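PDB 1BKP: thymidylate synthase 1 from Bacillus subtilis, which probably catalyses the reductive methylation of dUMP to dTMP with 5,10-methylenetetrahydrofolate as methyl donor and reductant, working as a homodimer. Local coordinates for residues A[164-169]-A[196-201]; A[131-136]-A[140-145]; A[68-73]-A[188-193]. All coordinates share one frame; numbering follows the deposited sequence.

Helix 188-206 is shared by interactions 1 and 3: its 196-201 turns rest on a tryptophan from strand 161-169, while its opening turns, 188-193, meet helix 64-75. Both contacts are buried, the first purely apolar where it joins helix to sheet, the second part apolar and part the carboxylate of Glu70 at a ring edge; the Glu70 side chain is about 9 Å from that of catalytic Cys160. Interaction 2 lies farther out and is only partly buried; there a histidine meets the end of helix 125-135 through carbonyl oxygens as well as a methyl group. Interactions 1 and 2 join where the backbone N of Trp166 bonds to His142 O, 2.8 Å away, beside strand 143-145.

Interaction 1 (A[164-169]-A[196-201]); sequences TQWYVK and NVLQRM
Trp166 meets helix 188-206 with the far edge of its indole. Its CZ2 lies 4.0 Å from CD2 of Leu198, and its CZ3 comes within 4.1 Å of CA of Gln199, so the six-membered ring abuts both a leucine methyl and the helix backbone. Both partners sit near the plane of the indole, at its rim, and the two side chains of Trp166 and Leu198 cross at about a right angle. A large flat residue suits this place because the CA atoms of Trp166 and Gln199 stand 9.1 Å apart, a span the indole bridges. The CG of Leu198 is anti to the backbone N (chi1 -179°), which carries its CD2 methyl to the ring.

Behind this first shell, NE1 of Trp166 makes a weak hydrogen bond of 2.8 Å to OG1 of Thr164, bent to 127° at the hydrogen; the threonine hydroxyl also bonds to that of Thr144. Gln199 offers the contact its aliphatic part, while its buried amide is satisfied by other partners: NE2 bonds to the backbone oxygens of Leu173 and Glu212, and OE1 to Asn51.

The contact thus packs helix 188-206 against strand 161-169 of the mixed sheet. Leu175 of the adjoining strand 172-183 touches both Trp166 and Gln199, and Leu71 and Trp75 of helix 64-75 pack against Leu198.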
loop_
_atom_site.group_PDB
_atom_site.type_symbol
_atom_site.label_atom_id
_atom_site.label_comp_id
_atom_site.label_asym_id
_atom_site.label_seq_id
_atom_site.Cartn_x
_atom_site.Cartn_y
_atom_site.Cartn_z
ATOM N N THR A 164 4.468 -5.950 -0.965
ATOM C CA THR A 164 5.692 -5.516 -0.271
ATOM C C THR A 164 6.387 -4.523 -1.194
ATOM O O THR A 164 6.183 -4.542 -2.398
ATOM C CB THR A 164 6.725 -6.638 -0.031
ATOM O OG1 THR A 164 7.264 -7.140 -1.273
ATOM C CG2 THR A 164 6.112 -7.871 0.655
ATOM N N GLN A 165 7.169 -3.623 -0.619
ATOM C CA GLN A 165 8.022 -2.711 -1.434
ATOM C C GLN A 165 9.393 -2.748 -0.703
ATOM O O GLN A 165 9.471 -2.645 0.511
ATOM C CB GLN A 165 7.461 -1.272 -1.524
ATOM C CG GLN A 165 8.425 -0.467 -2.417
ATOM C CD GLN A 165 7.805 0.842 -2.889
ATOM O OE1 GLN A 165 6.717 1.152 -2.588
ATOM N NE2 GLN A 165 8.564 1.605 -3.705
ATOM N N TRP A 166 10.485 -2.815 -1.455
ATOM C CA TRP A 166 11.798 -2.962 -0.833
ATOM C C TRP A 166 12.637 -1.768 -1.283
ATOM O O TRP A 166 12.426 -1.250 -2.373
ATOM C CB TRP A 166 12.452 -4.276 -1.390
ATOM C CG TRP A 166 11.655 -5.554 -1.100
ATOM C CD1 TRP A 166 10.510 -6.001 -1.748
ATOM C CD2 TRP A 166 11.950 -6.520 -0.116
ATOM N NE1 TRP A 166 10.090 -7.171 -1.197
ATOM C CE2 TRP A 166 10.949 -7.507 -0.185
ATOM C CE3 TRP A 166 12.974 -6.649 0.828
ATOM C CZ2 TRP A 166 10.920 -8.613 0.683
ATOM C CZ3 TRP A 166 12.968 -7.744 1.699
ATOM C CH2 TRP A 166 11.919 -8.717 1.622
ATOM N N TYR A 167 13.598 -1.349 -0.448
ATOM C CA TYR A 167 14.391 -0.184 -0.845
ATOM C C TYR A 167 15.841 -0.553 -0.464
ATOM O O TYR A 167 16.085 -1.097 0.645
ATOM C CB TYR A 167 13.994 1.013 0.011
ATOM C CG TYR A 167 12.495 1.256 0.038
ATOM C CD1 TYR A 167 11.667 0.590 0.949
ATOM C CD2 TYR A 167 11.903 2.190 -0.798
ATOM C CE1 TYR A 167 10.318 0.855 1.014
ATOM C CE2 TYR A 167 10.544 2.476 -0.712
ATOM C CZ TYR A 167 9.780 1.801 0.198
ATOM O OH TYR A 167 8.453 2.121 0.316
ATOM N N VAL A 168 16.789 -0.096 -1.277
ATOM C CA VAL A 168 18.178 -0.344 -0.934
ATOM C C VAL A 168 18.842 1.028 -0.847
ATOM O O VAL A 168 18.814 1.797 -1.835
ATOM C CB VAL A 168 18.933 -1.205 -1.997
ATOM C CG1 VAL A 168 20.437 -1.294 -1.536
ATOM C CG2 VAL A 168 18.318 -2.567 -2.103
ATOM N N LYS A 169 19.322 1.370 0.345
ATOM C CA LYS A 169 19.985 2.646 0.525
ATOM C C LYS A 169 21.167 2.436 1.509
ATOM O O LYS A 169 20.957 1.844 2.592
ATOM C CB LYS A 169 19.032 3.722 1.059
ATOM C CG LYS A 169 17.785 3.961 0.195
ATOM C CD LYS A 169 16.978 5.199 0.694
ATOM C CE LYS A 169 15.665 5.462 -0.027
ATOM N NZ LYS A 169 15.768 5.650 -1.520
ATOM N N ASN A 196 9.094 -10.047 8.912
ATOM C CA ASN A 196 10.447 -9.645 9.302
ATOM C C ASN A 196 11.425 -10.829 9.023
ATOM O O ASN A 196 12.601 -10.647 8.569
ATOM C CB ASN A 196 10.468 -9.260 10.798
ATOM C CG ASN A 196 11.792 -8.670 11.190
ATOM O OD1 ASN A 196 12.571 -9.364 11.737
ATOM N ND2 ASN A 196 12.103 -7.414 10.759
ATOM N N VAL A 197 10.943 -12.057 9.231
ATOM C CA VAL A 197 11.797 -13.225 8.899
ATOM C C VAL A 197 12.130 -13.198 7.371
ATOM O O VAL A 197 13.281 -13.308 6.975
ATOM C CB VAL A 197 11.114 -14.585 9.306
ATOM C CG1 VAL A 197 12.046 -15.770 8.930
ATOM C CG2 VAL A 197 10.952 -14.546 10.795
ATOM N N LEU A 198 11.151 -12.824 6.546
ATOM C CA LEU A 198 11.394 -12.782 5.123
ATOM C C LEU A 198 12.482 -11.683 4.839
ATOM O O LEU A 198 13.324 -11.884 3.973
ATOM C CB LEU A 198 10.122 -12.392 4.366
ATOM C CG LEU A 198 10.260 -12.352 2.840
ATOM C CD1 LEU A 198 10.505 -13.810 2.265
ATOM C CD2 LEU A 198 8.923 -11.713 2.284
ATOM N N GLN A 199 12.426 -10.548 5.545
ATOM C CA GLN A 199 13.413 -9.505 5.350
ATOM C C GLN A 199 14.811 -10.063 5.609
ATOM O O GLN A 199 15.774 -9.761 4.824
ATOM C CB GLN A 199 13.199 -8.343 6.295
ATOM C CG GLN A 199 14.048 -7.147 5.922
ATOM C CD GLN A 199 13.781 -5.969 6.827
ATOM O OE1 GLN A 199 13.116 -6.133 7.829
ATOM N NE2 GLN A 199 14.336 -4.780 6.506
ATOM N N ARG A 200 14.970 -10.695 6.785
ATOM C CA ARG A 200 16.252 -11.306 7.172
ATOM C C ARG A 200 16.714 -12.353 6.181
ATOM O O ARG A 200 17.922 -12.384 5.833
ATOM C CB ARG A 200 16.161 -11.883 8.595
ATOM C CG ARG A 200 15.882 -10.702 9.643
ATOM C CD ARG A 200 15.629 -11.202 11.069
ATOM N NE ARG A 200 15.291 -10.034 11.870
ATOM C CZ ARG A 200 16.081 -9.510 12.793
ATOM N NH1 ARG A 200 17.236 -10.109 13.147
ATOM N NH2 ARG A 200 15.670 -8.441 13.412
ATOM N N MET A 201 15.816 -13.195 5.662
ATOM C CA MET A 201 16.234 -14.209 4.669
ATOM C C MET A 201 16.809 -13.585 3.402
ATOM O O MET A 201 17.886 -13.985 2.905
ATOM C CB MET A 201 15.046 -15.035 4.224
ATOM C CG MET A 201 14.621 -16.046 5.384
ATOM S SD MET A 201 12.990 -16.745 4.954
ATOM C CE MET A 201 13.330 -17.880 3.615
#

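Interaction 2 (A[131-136]-A[140-145])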
loop_
_atom_site.group_PDB
_atom_site.type_symbol
_atom_site.label_atom_id
_atom_site.label_comp_id
_atom_site.label_asym_id
_atom_site.label_seq_id
_atom_site.Cartn_x
_atom_site.Cartn_y
_atom_site.Cartn_z
ATOM N N HIS A 131 16.871 -10.747 -8.342
ATOM C CA HIS A 131 17.788 -10.263 -9.355
ATOM C C HIS A 131 17.913 -8.738 -9.267
ATOM O O HIS A 131 18.997 -8.184 -9.285
ATOM C CB HIS A 131 17.334 -10.687 -10.734
ATOM C CG HIS A 131 18.197 -10.112 -11.857
ATOM N ND1 HIS A 131 18.042 -8.823 -12.321
ATOM C CD2 HIS A 131 19.257 -10.621 -12.514
ATOM C CE1 HIS A 131 18.993 -8.560 -13.203
ATOM N NE2 HIS A 131 19.739 -9.632 -13.343
ATOM N N GLN A 132 16.768 -8.053 -9.186
ATOM C CA GLN A 132 16.729 -6.578 -9.150
ATOM C C GLN A 132 17.328 -5.930 -7.896
ATOM O O GLN A 132 18.005 -4.884 -7.983
ATOM C CB GLN A 132 15.285 -6.091 -9.352
ATOM C CG GLN A 132 14.770 -6.353 -10.818
ATOM C CD GLN A 132 15.630 -5.581 -11.889
ATOM O OE1 GLN A 132 16.502 -6.141 -12.516
ATOM N NE2 GLN A 132 15.385 -4.301 -12.028
ATOM N N LEU A 133 17.145 -6.578 -6.744
ATOM C CA LEU A 133 17.751 -6.047 -5.531
ATOM C C LEU A 133 19.303 -6.065 -5.669
ATOM O O LEU A 133 19.998 -5.167 -5.178
ATOM C CB LEU A 133 17.347 -6.919 -4.328
ATOM C CG LEU A 133 15.879 -6.747 -3.869
ATOM C CD1 LEU A 133 15.548 -7.743 -2.741
ATOM C CD2 LEU A 133 15.701 -5.232 -3.397
ATOM N N LYS A 134 19.833 -7.088 -6.329
ATOM C CA LYS A 134 21.296 -7.140 -6.507
ATOM C C LYS A 134 21.808 -6.287 -7.665
ATOM O O LYS A 134 22.887 -5.739 -7.557
ATOM C CB LYS A 134 21.776 -8.594 -6.800
ATOM C CG LYS A 134 21.513 -9.555 -5.608
ATOM C CD LYS A 134 22.028 -10.972 -5.858
ATOM C CE LYS A 134 21.106 -11.668 -6.874
ATOM N NZ LYS A 134 21.381 -13.144 -6.912
ATOM N N ASN A 135 21.071 -6.243 -8.767
ATOM C CA ASN A 135 21.535 -5.599 -10.006
ATOM C C ASN A 135 20.973 -4.212 -10.314
ATOM O O ASN A 135 21.591 -3.471 -11.062
ATOM C CB ASN A 135 21.216 -6.536 -11.193
ATOM C CG ASN A 135 21.988 -7.848 -11.094
ATOM O OD1 ASN A 135 21.493 -8.914 -10.655
ATOM N ND2 ASN A 135 23.230 -7.717 -11.290
ATOM N N ASN A 136 19.854 -3.861 -9.706
ATOM C CA ASN A 136 19.291 -2.526 -9.925
ATOM C C ASN A 136 18.849 -2.099 -8.542
ATOM O O ASN A 136 17.652 -1.820 -8.306
ATOM C CB ASN A 136 18.094 -2.653 -10.907
ATOM C CG ASN A 136 17.542 -1.328 -11.352
ATOM O OD1 ASN A 136 16.423 -1.276 -11.856
ATOM N ND2 ASN A 136 18.275 -0.259 -11.135
ATOM N N ARG A 140 12.927 2.279 -7.900
ATOM C CA ARG A 140 11.773 2.770 -7.139
ATOM C C ARG A 140 10.546 1.862 -7.374
ATOM O O ARG A 140 9.424 2.262 -7.012
ATOM C CB ARG A 140 11.442 4.202 -7.574
ATOM C CG ARG A 140 12.554 5.077 -7.095
ATOM C CD ARG A 140 12.306 6.518 -7.362
ATOM N NE ARG A 140 13.467 7.292 -6.963
ATOM C CZ ARG A 140 14.111 8.115 -7.780
ATOM N NH1 ARG A 140 13.670 8.325 -9.009
ATOM N NH2 ARG A 140 15.158 8.782 -7.324
ATOM N N ARG A 141 10.792 0.646 -7.869
ATOM C CA ARG A 141 9.753 -0.311 -8.171
ATOM C C ARG A 141 10.028 -1.732 -7.676
ATOM O O ARG A 141 9.676 -2.666 -8.375
ATOM C CB ARG A 141 9.608 -0.397 -9.720
ATOM C CG ARG A 141 9.315 0.896 -10.407
ATOM C CD ARG A 141 9.860 0.925 -11.818
ATOM N NE ARG A 141 9.789 -0.339 -12.521
ATOM C CZ ARG A 141 10.747 -0.795 -13.322
ATOM N NH1 ARG A 141 11.838 -0.073 -13.548
ATOM N NH2 ARG A 141 10.608 -1.972 -13.915
ATOM N N HIS A 142 10.655 -1.909 -6.520
ATOM C CA HIS A 142 10.946 -3.269 -6.012
ATOM C C HIS A 142 9.656 -3.654 -5.253
ATOM O O HIS A 142 9.558 -3.401 -4.017
ATOM C CB HIS A 142 12.060 -3.195 -4.980
ATOM C CG HIS A 142 13.428 -2.982 -5.557
ATOM N ND1 HIS A 142 13.890 -3.693 -6.669
ATOM C CD2 HIS A 142 14.474 -2.249 -5.110
ATOM C CE1 HIS A 142 15.164 -3.404 -6.869
ATOM N NE2 HIS A 142 15.542 -2.532 -5.935
ATOM N N ILE A 143 8.642 -4.077 -6.001
ATOM C CA ILE A 143 7.336 -4.391 -5.418
ATOM C C ILE A 143 6.825 -5.817 -5.735
ATOM O O ILE A 143 7.136 -6.310 -6.823
ATOM C CB ILE A 143 6.300 -3.421 -6.036
ATOM C CG1 ILE A 143 6.551 -1.959 -5.585
ATOM C CG2 ILE A 143 4.809 -3.945 -5.777
ATOM C CD1 ILE A 143 5.753 -0.976 -6.337
ATOM N N THR A 144 6.202 -6.531 -4.777
ATOM C CA THR A 144 5.600 -7.799 -5.155
ATOM C C THR A 144 4.149 -7.516 -4.811
ATOM O O THR A 144 3.886 -6.713 -3.871
ATOM C CB THR A 144 6.064 -8.999 -4.340
ATOM O OG1 THR A 144 5.871 -8.789 -2.929
ATOM C CG2 THR A 144 7.539 -9.221 -4.579
ATOM N N MET A 145 3.293 -8.291 -5.440
ATOM C CA MET A 145 1.844 -8.075 -5.394
ATOM C C MET A 145 1.107 -9.338 -5.522
ATOM O O MET A 145 1.211 -10.011 -6.598
ATOM C CB MET A 145 1.496 -7.194 -6.676
ATOM C CG MET A 145 -0.008 -6.737 -6.830
ATOM S SD MET A 145 -0.556 -5.921 -5.387
ATOM C CE MET A 145 0.535 -4.504 -5.317
#
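His142, the centre of an inverse gamma turn leading into strand 143-145, projects its imidazole against the end of helix 125-135. Leu133 supplies the apolar half of this docking: its CD2 methyl stands over the middle of one ring face, 3.7 Å from the His142 ring centroid and 11° off the normal, a CH-pi contact. Leucine suits the place because its branched end can set one methyl over the middle of the ring. The rim of the imidazole meets different chemistry. Near its plane lie two carbonyl oxygens, Gln132 O at 3.4 Å from His142 CE1 and Asn136 O at 3.3 Å from His142 NE2. CB of Gln132 also reaches the edge, 3.7 Å from CE1 of His142. The histidine's CG is anti to its own carbonyl carbon (chi1 -75°), which sends the ring toward the helix.

A histidine answers both needs, with a face for the methyl and an edge N-H, at NE2, that bonds to the backbone oxygen of Pro137. At the polar end of the same Gln132 side chain, OE1 takes a hydrogen bond of 3.1 Å from ND1 of His131, in the carbonyl plane and on a lone pair.

Trp166 packs on both Leu133 and His142. The arrangement is that of a helix returning through a short loop to a strand, and this loop carries Arg140 and Arg141, predicted to bind dUMP.

Interaction 3 (A[68-73]-A[188-193])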
loop_
_atom_site.group_PDB
_atom_site.type_symbol
_atom_site.label_atom_id
_atom_site.label_comp_id
_atom_site.label_asym_id
_atom_site.label_seq_id
_atom_site.Cartn_x
_atom_site.Cartn_y
_atom_site.Cartn_z
ATOM N N ILE A 68 6.833 -19.248 10.089
ATOM C CA ILE A 68 7.884 -19.527 9.123
ATOM C C ILE A 68 7.491 -20.602 8.137
ATOM O O ILE A 68 7.789 -20.484 6.940
ATOM C CB ILE A 68 9.206 -19.819 9.793
ATOM C CG1 ILE A 68 9.552 -18.585 10.598
ATOM C CG2 ILE A 68 10.295 -20.192 8.792
ATOM C CD1 ILE A 68 10.839 -18.761 11.478
ATOM N N LYS A 69 6.778 -21.633 8.596
ATOM C CA LYS A 69 6.314 -22.651 7.620
ATOM C C LYS A 69 5.418 -22.094 6.521
ATOM O O LYS A 69 5.617 -22.467 5.316
ATOM C CB LYS A 69 5.674 -23.882 8.302
ATOM C CG LYS A 69 6.679 -24.757 9.045
ATOM C CD LYS A 69 5.908 -25.721 9.934
ATOM C CE LYS A 69 6.845 -26.700 10.607
ATOM N NZ LYS A 69 6.094 -27.543 11.574
ATOM N N GLU A 70 4.411 -21.280 6.923
ATOM C CA GLU A 70 3.475 -20.665 5.964
ATOM C C GLU A 70 4.261 -19.716 5.086
ATOM O O GLU A 70 4.055 -19.700 3.888
ATOM C CB GLU A 70 2.399 -19.892 6.700
ATOM C CG GLU A 70 1.380 -19.288 5.817
ATOM C CD GLU A 70 0.494 -18.395 6.643
ATOM O OE1 GLU A 70 -0.360 -18.948 7.359
ATOM O OE2 GLU A 70 0.798 -17.202 6.749
ATOM N N LEU A 71 5.197 -18.964 5.660
ATOM C CA LEU A 71 6.047 -18.083 4.790
ATOM C C LEU A 71 6.759 -18.884 3.695
ATOM O O LEU A 71 6.731 -18.517 2.531
ATOM C CB LEU A 71 7.065 -17.344 5.657
ATOM C CG LEU A 71 7.904 -16.319 4.861
ATOM C CD1 LEU A 71 7.050 -15.067 4.563
ATOM C CD2 LEU A 71 9.150 -15.993 5.655
ATOM N N LEU A 72 7.373 -20.035 4.037
ATOM C CA LEU A 72 8.103 -20.830 3.021
ATOM C C LEU A 72 7.190 -21.418 1.942
ATOM O O LEU A 72 7.531 -21.440 0.770
ATOM C CB LEU A 72 8.897 -21.968 3.691
ATOM C CG LEU A 72 9.965 -21.472 4.699
ATOM C CD1 LEU A 72 10.548 -22.712 5.553
ATOM C CD2 LEU A 72 11.095 -20.809 3.867
ATOM N N TRP A 73 5.994 -21.818 2.347
ATOM C CA TRP A 73 5.011 -22.413 1.454
ATOM C C TRP A 73 4.656 -21.307 0.402
ATOM O O TRP A 73 4.494 -21.584 -0.790
ATOM C CB TRP A 73 3.745 -22.743 2.284
ATOM C CG TRP A 73 2.574 -23.244 1.520
ATOM C CD1 TRP A 73 2.550 -24.288 0.658
ATOM C CD2 TRP A 73 1.227 -22.730 1.558
ATOM N NE1 TRP A 73 1.273 -24.472 0.143
ATOM C CE2 TRP A 73 0.443 -23.542 0.707
ATOM C CE3 TRP A 73 0.613 -21.686 2.237
ATOM C CZ2 TRP A 73 -0.913 -23.330 0.526
ATOM C CZ3 TRP A 73 -0.770 -21.471 2.051
ATOM C CH2 TRP A 73 -1.497 -22.272 1.227
ATOM N N ASN A 188 -2.472 -10.125 13.398
ATOM C CA ASN A 188 -1.347 -9.209 13.342
ATOM C C ASN A 188 0.006 -9.708 13.956
ATOM O O ASN A 188 1.086 -9.583 13.282
ATOM C CB ASN A 188 -1.747 -7.877 13.971
ATOM C CG ASN A 188 -0.625 -6.870 13.930
ATOM O OD1 ASN A 188 -0.026 -6.592 14.952
ATOM N ND2 ASN A 188 -0.456 -6.200 12.770
ATOM N N PRO A 189 -0.003 -10.260 15.182
ATOM C CA PRO A 189 1.335 -10.689 15.712
ATOM C C PRO A 189 2.030 -11.722 14.891
ATOM O O PRO A 189 3.245 -11.645 14.663
ATOM C CB PRO A 189 1.031 -11.147 17.157
ATOM C CG PRO A 189 -0.303 -10.395 17.541
ATOM C CD PRO A 189 -1.084 -10.453 16.206
ATOM N N PHE A 190 1.256 -12.656 14.342
ATOM C CA PHE A 190 1.786 -13.731 13.489
ATOM C C PHE A 190 2.377 -13.098 12.186
ATOM O O PHE A 190 3.463 -13.469 11.728
ATOM C CB PHE A 190 0.605 -14.593 13.159
ATOM C CG PHE A 190 0.900 -15.805 12.350
ATOM C CD1 PHE A 190 1.226 -17.044 12.972
ATOM C CD2 PHE A 190 0.735 -15.770 10.980
ATOM C CE1 PHE A 190 1.357 -18.186 12.202
ATOM C CE2 PHE A 190 0.875 -16.953 10.188
ATOM C CZ PHE A 190 1.177 -18.134 10.804
ATOM N N ASN A 191 1.603 -12.219 11.545
ATOM C CA ASN A 191 1.982 -11.571 10.274
ATOM C C ASN A 191 3.177 -10.622 10.384
ATOM O O ASN A 191 4.082 -10.680 9.553
ATOM C CB ASN A 191 0.782 -10.809 9.747
ATOM C CG ASN A 191 -0.232 -11.703 9.080
ATOM O OD1 ASN A 191 0.102 -12.772 8.475
ATOM N ND2 ASN A 191 -1.464 -11.287 9.144
ATOM N N VAL A 192 3.297 -9.894 11.511
ATOM C CA VAL A 192 4.361 -8.920 11.698
ATOM C C VAL A 192 5.683 -9.725 11.852
ATOM O O VAL A 192 6.697 -9.395 11.187
ATOM C CB VAL A 192 4.112 -8.108 12.906
ATOM C CG1 VAL A 192 5.326 -7.253 13.302
ATOM C CG2 VAL A 192 2.970 -7.125 12.639
ATOM N N PHE A 193 5.649 -10.787 12.667
ATOM C CA PHE A 193 6.892 -11.614 12.823
ATOM C C PHE A 193 7.303 -12.271 11.502
ATOM O O PHE A 193 8.423 -12.153 11.067
ATOM C CB PHE A 193 6.645 -12.709 13.886
ATOM C CG PHE A 193 7.809 -13.705 13.997
ATOM C CD1 PHE A 193 9.000 -13.321 14.572
ATOM C CD2 PHE A 193 7.697 -15.012 13.497
ATOM C CE1 PHE A 193 10.098 -14.251 14.669
ATOM C CE2 PHE A 193 8.761 -15.934 13.577
ATOM C CZ PHE A 193 9.941 -15.569 14.155
#
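Glu70 and Phe190 meet with the carboxylate at the rim of the phenyl ring. OE2 of Glu70 comes to 3.4 Å from CE2 of Phe190, near the plane of the ring, and OE1 of Glu70 is 3.7 Å from the same carbon. The two flat groups are turned 60° apart, and the side chains run oblique to one another. Aromatic C-H groups are slightly positive, so the edge suits the carboxylate oxygens better than the ring face would. Glu70 gets there with CG anti to the backbone N (chi1 -178°) and an extended chain beyond it. A hydrogen bond from NE1 of Trp93 anchors OE1, one of the two carboxylate oxygens.

This is where helix 64-75 meets the opening turns of helix 188-206, in the interior of the thymidylate synthase fold. The side chain of Glu70 is about 9 Å from that of the catalytic Cys160, consistent with a place in the wall of the active-site cavity. The second helix begins just after strand 172-183, whose end bears Arg180, Ser181, Asn182 and Asp183, predicted to bind dUMP shared with the other subunit; Asn191, on the first turns of the helix, is predicted to do the same. Putting an alanine in place of Glu70 would remove the carboxylate, which would probably leave the indole N-H of Trp93 without this acceptor and open a gap at the edge of Phe190.

The second pairing is wholly apolar. CG1 and CD1 of Ile68 each lie 4.1 Å from CE2 of Phe193, the side chains crossing at a slant. Isoleucine suits the place because its longer branch offers both carbons to the same ring atom. Trp64 and Ala67 also pack on Phe193, and Ile258 on Ile68.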